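P35 antigen (Borrelia burgdorferi, PDB 4ALY) is an outer surface lipoprotein of the Lyme disease spirochaete, critical for infection after a tick bite, though its molecular activity is not established. Local coordinates at residues T169-N172 with R173-I177; L216-K219 with W220-D223; T224-L227 with I228-Y231. One frame throughout, in Å; residues are numbered along the deposited sequence.

Contact 1 (T169-N172 with R173-I177); sequences TLIN and RGFSI
Ser176 reaches back to Ile171 with its hydroxyl: OG donates to Ile171 O at 2.8 Å, arriving in the plane of that carbonyl on a lone pair. The torsion makes this possible, because chi1 of -70° sets OG beside its own backbone N and turns it to the preceding turn. Asn172 O is also near, 3.1 Å from the same OG. Ile171 O serves a second neighbour, since it sits at the edge of the Phe175 ring and in the ring plane, 3.4 Å from CD2. Phe175 carries its ring off the helix with CG opposite the backbone N (chi1 164°), and the ring meets the Ile171 side chain only loosely, CD2 lying 4.3 Å from Ile171 CG2. Further out, the ring packs edge-to-face with Phe115 and touches Glu131 and Met134 of helix 129-137.

On another side of the helix, Arg173 starts against Thr169: its CB rests 3.3 Å from Thr169 O. Beyond CG the chain bends twice and leaves this turn, and its guanidinium finds Asp223, by a salt bridge, and Asn252, by a hydrogen bond. Thr169 turns its own hydroxyl the opposite way along the chain, to Leu165 O.

The main chain departs from regular alpha geometry here. Gly174 N bonds to Thr169 O at 3.2 Å and Phe175 N to Leu170 O at 2.7 Å, both nearly straight. Each spans five residues instead of four, the signature of a pi-type turn, or pi-bulge, set within the otherwise alpha-helical helix 163-189 in the interior of this all-helical lipoprotein.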
ATOM      1  N   THR A 169       0.862   9.852   3.807  1.00 18.15           N
ATOM      2  CA  THR A 169       1.580   9.221   2.710  1.00 19.31           C
ATOM      3  C   THR A 169       1.800   7.701   2.919  1.00 20.53           C
ATOM      4  O   THR A 169       1.560   6.916   2.024  1.00 21.07           O
ATOM      5  CB  THR A 169       2.923   9.930   2.546  1.00 19.86           C
ATOM      6  OG1 THR A 169       2.685  11.338   2.294  1.00 19.00           O
ATOM      7  CG2 THR A 169       3.742   9.291   1.482  1.00 18.85           C
ATOM      8  N   LEU A 170       2.197   7.303   4.129  1.00 20.06           N
ATOM      9  CA  LEU A 170       2.602   5.947   4.365  1.00 18.82           C
ATOM     10  C   LEU A 170       1.361   5.077   4.562  1.00 18.54           C
ATOM     11  O   LEU A 170       1.276   3.927   4.115  1.00 16.72           O
ATOM     12  CB  LEU A 170       3.545   5.889   5.589  1.00 16.73           C
ATOM     13  CG  LEU A 170       5.016   6.336   5.447  1.00 18.08           C
ATOM     14  CD1 LEU A 170       5.770   6.157   6.781  1.00 17.29           C
ATOM     15  CD2 LEU A 170       5.738   5.570   4.336  1.00 16.83           C
ATOM     16  N   ILE A 171       0.385   5.642   5.234  1.00 18.81           N
ATOM     17  CA  ILE A 171      -0.751   4.857   5.636  1.00 20.98           C
ATOM     18  C   ILE A 171      -1.915   4.932   4.651  1.00 21.89           C
ATOM     19  O   ILE A 171      -2.458   3.912   4.246  1.00 23.76           O
ATOM     20  CB  ILE A 171      -1.153   5.270   7.057  1.00 22.41           C
ATOM     21  CG1 ILE A 171       0.043   4.878   7.960  1.00 21.89           C
ATOM     22  CG2 ILE A 171      -2.519   4.645   7.426  1.00 19.95           C
ATOM     23  CD1 ILE A 171      -0.182   5.092   9.433  1.00 26.12           C
ATOM     24  N   ASN A 172      -2.270   6.132   4.249  1.00 21.05           N
ATOM     25  CA  ASN A 172      -3.467   6.317   3.451  1.00 22.14           C
ATOM     26  C   ASN A 172      -3.145   6.076   2.008  1.00 25.00           C
ATOM     27  O   ASN A 172      -4.060   5.703   1.265  1.00 24.43           O
ATOM     28  CB  ASN A 172      -4.006   7.721   3.631  1.00 23.25           C
ATOM     29  CG  ASN A 172      -4.451   7.998   5.068  1.00 24.70           C
ATOM     30  OD1 ASN A 172      -5.605   8.207   5.275  1.00 28.15           O
ATOM     31  ND2 ASN A 172      -3.547   7.956   6.043  1.00 21.43           N
ATOM     32  N   ARG A 173      -1.856   6.256   1.629  1.00 21.44           N
ATOM     33  CA  ARG A 173      -1.410   5.849   0.319  1.00 19.97           C
ATOM     34  C   ARG A 173      -0.795   4.412   0.290  1.00 19.79           C
ATOM     35  O   ARG A 173      -1.456   3.494  -0.182  1.00 21.25           O
ATOM     36  CB  ARG A 173      -0.609   6.936  -0.492  1.00 17.50           C
ATOM     37  CG  ARG A 173       0.015   6.338  -1.739  1.00 17.52           C
ATOM     38  CD  ARG A 173      -0.012   7.016  -3.121  1.00 18.55           C
ATOM     39  NE  ARG A 173       0.961   8.072  -3.244  1.00 18.81           N
ATOM     40  CZ  ARG A 173       1.654   8.363  -4.346  1.00 19.73           C
ATOM     41  NH1 ARG A 173       1.542   7.662  -5.467  1.00 19.52           N
ATOM     42  NH2 ARG A 173       2.490   9.391  -4.303  1.00 19.45           N
ATOM     43  N   GLY A 174       0.430   4.202   0.780  1.00 18.46           N
ATOM     44  CA  GLY A 174       1.127   2.924   0.544  1.00 17.46           C
ATOM     45  C   GLY A 174       0.480   1.760   1.255  1.00 18.56           C
ATOM     46  O   GLY A 174       0.133   0.725   0.602  1.00 18.71           O
ATOM     47  N   PHE A 175       0.245   1.922   2.566  1.00 17.47           N
ATOM     48  CA  PHE A 175      -0.470   0.871   3.297  1.00 17.68           C
ATOM     49  C   PHE A 175      -1.819   0.591   2.603  1.00 19.89           C
ATOM     50  O   PHE A 175      -2.156  -0.588   2.352  1.00 22.22           O
ATOM     51  CB  PHE A 175      -0.629   1.190   4.770  1.00 16.45           C
ATOM     52  CG  PHE A 175      -1.650   0.342   5.458  1.00 17.14           C
ATOM     53  CD1 PHE A 175      -1.300  -0.901   5.997  1.00 16.83           C
ATOM     54  CD2 PHE A 175      -2.956   0.777   5.578  1.00 16.51           C
ATOM     55  CE1 PHE A 175      -2.253  -1.671   6.632  1.00 16.55           C
ATOM     56  CE2 PHE A 175      -3.935   0.002   6.187  1.00 16.46           C
ATOM     57  CZ  PHE A 175      -3.586  -1.228   6.717  1.00 16.66           C
ATOM     58  N   SER A 176      -2.575   1.629   2.224  1.00 18.72           N
ATOM     59  CA  SER A 176      -4.007   1.359   1.878  1.00 17.81           C
ATOM     60  C   SER A 176      -4.132   0.531   0.610  1.00 16.92           C
ATOM     61  O   SER A 176      -5.017  -0.279   0.494  1.00 17.02           O
ATOM     62  CB  SER A 176      -4.770   2.677   1.736  1.00 17.92           C
ATOM     63  OG  SER A 176      -4.910   3.257   2.997  1.00 19.42           O
ATOM     64  N   ILE A 177      -3.239   0.780  -0.353  1.00 17.85           N
ATOM     65  CA  ILE A 177      -3.218   0.112  -1.671  1.00 17.59           C
ATOM     66  C   ILE A 177      -2.873  -1.392  -1.534  1.00 19.31           C
ATOM     67  O   ILE A 177      -3.512  -2.268  -2.167  1.00 19.60           O
ATOM     68  CB  ILE A 177      -2.149   0.743  -2.553  1.00 17.23           C
ATOM     69  CG1 ILE A 177      -2.455   2.242  -2.815  1.00 16.70           C
ATOM     70  CG2 ILE A 177      -1.985  -0.087  -3.830  1.00 17.20           C
ATOM     71  CD1 ILE A 177      -1.305   2.963  -3.488  1.00 15.02           C
TER

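Contact 2 (L216-K219 with W220-D223); sequences LKEK and WLKD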
ATOM      1  N   LEU A 216      -1.953   1.584  -9.267  1.00 26.69           N
ATOM      2  CA  LEU A 216      -1.851   2.405  -8.064  1.00 23.96           C
ATOM      3  C   LEU A 216      -0.545   2.120  -7.289  1.00 22.81           C
ATOM      4  O   LEU A 216       0.183   3.049  -6.931  1.00 21.36           O
ATOM      5  CB  LEU A 216      -3.029   2.119  -7.173  1.00 22.79           C
ATOM      6  CG  LEU A 216      -4.388   2.737  -7.462  1.00 21.95           C
ATOM      7  CD1 LEU A 216      -5.394   1.999  -6.583  1.00 21.21           C
ATOM      8  CD2 LEU A 216      -4.386   4.203  -7.058  1.00 19.91           C
ATOM      9  N   LYS A 217      -0.233   0.834  -7.071  1.00 22.87           N
ATOM     10  CA  LYS A 217       1.045   0.429  -6.448  1.00 21.64           C
ATOM     11  C   LYS A 217       2.218   0.959  -7.243  1.00 23.37           C
ATOM     12  O   LYS A 217       3.192   1.483  -6.668  1.00 25.48           O
ATOM     13  CB  LYS A 217       1.171  -1.085  -6.393  1.00 20.84           C
ATOM     14  CG  LYS A 217       2.406  -1.534  -5.625  1.00 20.36           C
ATOM     15  CD  LYS A 217       2.308  -2.964  -5.148  1.00 18.37           C
ATOM     16  CE  LYS A 217       3.556  -3.366  -4.363  1.00 17.05           C
ATOM     17  NZ  LYS A 217       3.219  -4.682  -3.719  1.00 18.86           N
ATOM     18  N   GLU A 218       2.151   0.815  -8.562  1.00 22.57           N
ATOM     19  CA  GLU A 218       3.299   1.147  -9.421  1.00 24.71           C
ATOM     20  C   GLU A 218       3.629   2.621  -9.344  1.00 22.51           C
ATOM     21  O   GLU A 218       4.773   3.005  -9.419  1.00 23.22           O
ATOM     22  CB  GLU A 218       3.011   0.768 -10.874  1.00 27.53           C
ATOM     23  CG  GLU A 218       4.250   0.671 -11.705  1.00 36.94           C
ATOM     24  CD  GLU A 218       5.132  -0.443 -11.204  1.00 48.22           C
ATOM     25  OE1 GLU A 218       4.555  -1.532 -10.890  1.00 48.64           O
ATOM     26  OE2 GLU A 218       6.374  -0.204 -11.101  1.00 47.43           O
ATOM     27  N   LYS A 219       2.621   3.459  -9.173  1.00 22.28           N
ATOM     28  CA  LYS A 219       2.881   4.870  -9.138  1.00 23.44           C
ATOM     29  C   LYS A 219       3.407   5.251  -7.742  1.00 22.52           C
ATOM     30  O   LYS A 219       4.207   6.167  -7.607  1.00 25.14           O
ATOM     31  CB  LYS A 219       1.612   5.636  -9.505  1.00 25.76           C
ATOM     32  CG  LYS A 219       1.917   7.077  -9.827  1.00 28.03           C
ATOM     33  CD  LYS A 219       0.690   7.928  -9.645  1.00 30.07           C
ATOM     34  CE  LYS A 219       1.034   9.391  -9.948  1.00 31.99           C
ATOM     35  NZ  LYS A 219      -0.168  10.197  -9.608  1.00 30.71           N
ATOM     36  N   TRP A 220       2.971   4.523  -6.714  1.00 21.40           N
ATOM     37  CA  TRP A 220       3.533   4.626  -5.347  1.00 21.41           C
ATOM     38  C   TRP A 220       4.975   4.203  -5.361  1.00 21.40           C
ATOM     39  O   TRP A 220       5.821   4.832  -4.737  1.00 19.61           O
ATOM     40  CB  TRP A 220       2.699   3.787  -4.388  1.00 19.78           C
ATOM     41  CG  TRP A 220       3.276   3.482  -3.027  1.00 19.61           C
ATOM     42  CD1 TRP A 220       3.623   2.247  -2.526  1.00 19.69           C
ATOM     43  CD2 TRP A 220       3.547   4.428  -1.918  1.00 19.61           C
ATOM     44  NE1 TRP A 220       4.063   2.352  -1.226  1.00 19.75           N
ATOM     45  CE2 TRP A 220       4.070   3.635  -0.823  1.00 18.45           C
ATOM     46  CE3 TRP A 220       3.406   5.820  -1.742  1.00 19.66           C
ATOM     47  CZ2 TRP A 220       4.425   4.212   0.407  1.00 18.27           C
ATOM     48  CZ3 TRP A 220       3.769   6.398  -0.500  1.00 17.69           C
ATOM     49  CH2 TRP A 220       4.285   5.619   0.535  1.00 18.28           C
ATOM     50  N   LEU A 221       5.286   3.166  -6.123  1.00 21.76           N
ATOM     51  CA  LEU A 221       6.682   2.712  -6.208  1.00 23.15           C
ATOM     52  C   LEU A 221       7.498   3.734  -6.942  1.00 23.58           C
ATOM     53  O   LEU A 221       8.636   4.030  -6.542  1.00 25.29           O
ATOM     54  CB  LEU A 221       6.809   1.334  -6.888  1.00 22.20           C
ATOM     55  CG  LEU A 221       6.262   0.074  -6.148  1.00 24.21           C
ATOM     56  CD1 LEU A 221       6.035  -1.109  -7.098  1.00 21.38           C
ATOM     57  CD2 LEU A 221       7.226  -0.296  -5.034  1.00 21.77           C
ATOM     58  N   LYS A 222       6.934   4.266  -8.024  1.00 25.35           N
ATOM     59  CA  LYS A 222       7.605   5.329  -8.801  1.00 27.29           C
ATOM     60  C   LYS A 222       7.817   6.678  -8.029  1.00 24.09           C
ATOM     61  O   LYS A 222       8.908   7.322  -8.089  1.00 23.81           O
ATOM     62  CB  LYS A 222       6.876   5.519 -10.140  1.00 30.17           C
ATOM     63  CG  LYS A 222       7.482   6.593 -11.051  1.00 38.09           C
ATOM     64  CD  LYS A 222       6.683   7.902 -11.027  1.00 39.67           C
ATOM     65  CE  LYS A 222       6.268   8.319 -12.453  1.00 41.95           C
ATOM     66  NZ  LYS A 222       7.317   9.086 -13.194  1.00 37.36           N
ATOM     67  N   ASP A 223       6.792   7.130  -7.321  1.00 22.07           N
ATOM     68  CA  ASP A 223       6.970   8.416  -6.602  1.00 23.67           C
ATOM     69  C   ASP A 223       8.004   8.265  -5.485  1.00 22.73           C
ATOM     70  O   ASP A 223       8.672   9.226  -5.143  1.00 23.13           O
ATOM     71  CB  ASP A 223       5.652   9.008  -6.047  1.00 25.11           C
ATOM     72  CG  ASP A 223       4.673   9.465  -7.146  1.00 25.40           C
ATOM     73  OD1 ASP A 223       5.116   9.783  -8.260  1.00 26.28           O
ATOM     74  OD2 ASP A 223       3.449   9.483  -6.891  1.00 26.09           O
TER
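Four backbone bonds, from Trp220, Leu221, Lys222 and Asp223 N to the carbonyls of Leu216, Lys217, Glu218 and Lys219, join the two halves in regular alpha-helical i to i+4 steps, the shortest being Leu221 N to Lys217 O at 2.7 Å. This is the middle of helix 200-233, amphipathic here: Trp220 is buried toward helix 163-189, while Glu218, Lys219 and Lys222 lie on the exposed side.

Leu221 CD1 touches two side chains of the preceding turn, from directions roughly at right angles. It meets the aliphatic part of Lys217 at CG, 3.9 Å away, and both Glu218 oxygens, OE1 and OE2, are 4.1 Å from Leu221 CD1, a loose contact. The bend of Glu218 at chi2 (64°) brings the carboxylate up to the leucine methyl. Lys217 instead runs extended beyond CG and delivers NZ to Gln178 OE1 and Thr137 O, so the methylenes give apolar contact while the amine is held by other parts of the fold.

Trp220 swings its indole off the turn with CG opposite the backbone N (chi1 166°). Its CB stays 3.3 Å from Lys217 O, and NE1 is bonded to Ser138 OG. Thr169 and Arg173 pack on the indole from helix 163-189.

Lys219 runs extended, out across the helix rather than along it, and crosses Asp223, the salt-bridge partner of Arg173, obliquely. Its NZ stays beyond salt-bridge distance, 4.6 Å from Asp223 OD2, and probably adds a modest attraction; Lys219 CE is nearer, at 3.9 Å from that same oxygen.

Contact 3 (T224-L227 with I228-Y231); sequences TDDL and IDEY
Chi1 near -60° sets CG of Asp226, Asp229 and Glu230 beside the backbone N of each residue, and for Asp229 and Glu230 this directs the acid group back to the preceding turn. Asp229, at -62°, brings OD2 to 3.3 Å from Asp225 O, two acceptors side by side without a bond between them. Glu230 OE2 lies 3.4 Å from Asp226 CB, though the glutamate is crowded against this turn in the model and its exact placement is less sure. Asp226 OD1 and Asp229 OD2 are 4.4 Å apart, so this face of the helix gathers negative charge that would be expected to raise the cost of having all the acids ionised together.

Basic residues nearby offset part of it. Glu230 OE2 forms a salt bridge with Lys251 NZ and Asp225 OD1 one with Lys145 NZ; Lys222 gives Asp226 only a long, weak ion pair.

All of this decorates the last turns of helix 200-233, a regular alpha-helix where Ile228 N bonds to Thr224 O at 3.1 Å, Asp229 N to Asp225 O at 2.9 Å and Tyr231 N to Leu227 O at 2.8 Å, all close to straight. The helix is two-sided, with the acids on one flank and Thr224, Leu227, Ile228 and Tyr231 packed against helix 143-157, where Leu149 meets both Thr224 and Leu227.

On the packed flank Ile228 sets its CG1 branch 3.3 Å from the main-chain oxygen Thr224 O, alongside the backbone bond to the same atom. The hydroxyl of Thr224 is bonded to Trp220 O, one turn earlier. Tyr231 keeps CB 3.3 Å from Leu227 O and sends its ring away from this turn, where OH is hydrogen-bonded to Lys155 NZ.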
ATOM      1  N   THR A 224       8.193   7.035  -5.010  1.00 23.02           N
ATOM      2  CA  THR A 224       9.045   6.735  -3.854  1.00 23.00           C
ATOM      3  C   THR A 224      10.450   6.800  -4.299  1.00 21.96           C
ATOM      4  O   THR A 224      11.281   7.397  -3.628  1.00 24.45           O
ATOM      5  CB  THR A 224       8.901   5.293  -3.325  1.00 21.97           C
ATOM      6  OG1 THR A 224       7.575   5.040  -2.980  1.00 19.92           O
ATOM      7  CG2 THR A 224       9.604   5.184  -2.081  1.00 25.85           C
ATOM      8  N   ASP A 225      10.729   6.127  -5.403  1.00 22.31           N
ATOM      9  CA  ASP A 225      12.053   6.127  -6.014  1.00 21.74           C
ATOM     10  C   ASP A 225      12.419   7.551  -6.425  1.00 20.90           C
ATOM     11  O   ASP A 225      13.547   7.937  -6.235  1.00 21.81           O
ATOM     12  CB  ASP A 225      12.062   5.247  -7.265  1.00 22.47           C
ATOM     13  CG  ASP A 225      11.875   3.754  -6.950  1.00 24.87           C
ATOM     14  OD1 ASP A 225      12.378   3.252  -5.901  1.00 28.16           O
ATOM     15  OD2 ASP A 225      11.279   3.054  -7.789  1.00 25.11           O
ATOM     16  N   ASP A 226      11.483   8.328  -6.972  1.00 19.39           N
ATOM     17  CA  ASP A 226      11.864   9.664  -7.465  1.00 21.72           C
ATOM     18  C   ASP A 226      12.222  10.565  -6.306  1.00 21.57           C
ATOM     19  O   ASP A 226      13.145  11.414  -6.408  1.00 19.22           O
ATOM     20  CB  ASP A 226      10.783  10.333  -8.345  1.00 22.16           C
ATOM     21  CG  ASP A 226      10.516   9.572  -9.650  1.00 23.03           C
ATOM     22  OD1 ASP A 226      11.404   8.894 -10.197  1.00 23.77           O
ATOM     23  OD2 ASP A 226       9.404   9.647 -10.157  1.00 26.40           O
ATOM     24  N   LEU A 227      11.508  10.348  -5.195  1.00 21.51           N
ATOM     25  CA  LEU A 227      11.740  11.140  -3.993  1.00 20.87           C
ATOM     26  C   LEU A 227      13.166  10.838  -3.493  1.00 20.05           C
ATOM     27  O   LEU A 227      13.919  11.764  -3.206  1.00 21.78           O
ATOM     28  CB  LEU A 227      10.694  10.823  -2.921  1.00 22.48           C
ATOM     29  CG  LEU A 227      11.044  11.565  -1.612  1.00 25.15           C
ATOM     30  CD1 LEU A 227      11.088  13.093  -1.893  1.00 23.43           C
ATOM     31  CD2 LEU A 227      10.116  11.167  -0.456  1.00 21.59           C
ATOM     32  N   ILE A 228      13.531   9.557  -3.432  1.00 18.12           N
ATOM     33  CA  ILE A 228      14.852   9.098  -3.036  1.00 17.82           C
ATOM     34  C   ILE A 228      15.900   9.742  -3.971  1.00 20.47           C
ATOM     35  O   ILE A 228      16.915  10.282  -3.489  1.00 21.58           O
ATOM     36  CB  ILE A 228      14.911   7.535  -3.109  1.00 17.80           C
ATOM     37  CG1 ILE A 228      14.053   6.871  -1.990  1.00 16.68           C
ATOM     38  CG2 ILE A 228      16.354   6.981  -3.147  1.00 17.56           C
ATOM     39  CD1 ILE A 228      14.135   5.323  -1.968  1.00 15.32           C
ATOM     40  N   ASP A 229      15.660   9.716  -5.289  1.00 20.73           N
ATOM     41  CA  ASP A 229      16.611  10.334  -6.256  1.00 22.97           C
ATOM     42  C   ASP A 229      16.677  11.818  -6.067  1.00 23.34           C
ATOM     43  O   ASP A 229      17.759  12.315  -5.978  1.00 27.70           O
ATOM     44  CB  ASP A 229      16.279  10.046  -7.751  1.00 22.54           C
ATOM     45  CG  ASP A 229      16.325   8.558  -8.090  1.00 24.25           C
ATOM     46  OD1 ASP A 229      17.176   7.807  -7.547  1.00 25.62           O
ATOM     47  OD2 ASP A 229      15.504   8.117  -8.910  1.00 28.02           O
ATOM     48  N   GLU A 230      15.540  12.530  -6.021  1.00 23.53           N
ATOM     49  CA  GLU A 230      15.549  13.984  -5.830  1.00 24.98           C
ATOM     50  C   GLU A 230      16.302  14.320  -4.550  1.00 26.06           C
ATOM     51  O   GLU A 230      17.171  15.174  -4.556  1.00 27.13           O
ATOM     52  CB  GLU A 230      14.123  14.544  -5.825  1.00 29.80           C
ATOM     53  CG  GLU A 230      13.325  14.134  -7.076  1.00 31.49           C
ATOM     54  CD  GLU A 230      11.793  14.174  -6.928  1.00 37.33           C
ATOM     55  OE1 GLU A 230      11.240  14.710  -5.935  1.00 39.70           O
ATOM     56  OE2 GLU A 230      11.107  13.663  -7.840  1.00 40.85           O
ATOM     57  N   TYR A 231      16.048  13.588  -3.464  1.00 25.99           N
ATOM     58  CA  TYR A 231      16.788  13.812  -2.240  1.00 25.58           C
ATOM     59  C   TYR A 231      18.314  13.638  -2.403  1.00 29.05           C
ATOM     60  O   TYR A 231      19.093  14.586  -2.108  1.00 28.03           O
ATOM     61  CB  TYR A 231      16.221  12.955  -1.120  1.00 23.63           C
ATOM     62  CG  TYR A 231      16.952  13.105   0.196  1.00 22.76           C
ATOM     63  CD1 TYR A 231      18.057  12.265   0.522  1.00 24.01           C
ATOM     64  CD2 TYR A 231      16.545  14.056   1.122  1.00 19.85           C
ATOM     65  CE1 TYR A 231      18.723  12.381   1.735  1.00 22.57           C
ATOM     66  CE2 TYR A 231      17.200  14.202   2.325  1.00 20.32           C
ATOM     67  CZ  TYR A 231      18.268  13.367   2.637  1.00 23.37           C
ATOM     68  OH  TYR A 231      18.876  13.540   3.850  1.00 23.57           O
TER

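In the fold
Contacts 2 and 3 are consecutive pieces of helix 200-233, their centres 12 Å apart, and contact 1 belongs to the preceding helix, 163-189. Only contact 2 touches contact 1: Arg173 NH2 and Asp223 OD2 make a salt bridge at 2.8 Å, and the indole of Trp220 presses against the pi-type turn, its CE2 3.3 Å from Gly174 CA. Contact 3 lies farther out, its centre about 17 Å from that of contact 1, and their nearest atoms are about 6 Å apart. A sulfate ion, probably from the crystallisation liquor, is about 5 Å from the side chain of Leu221 in contact 2; it is not evidence of a functional site.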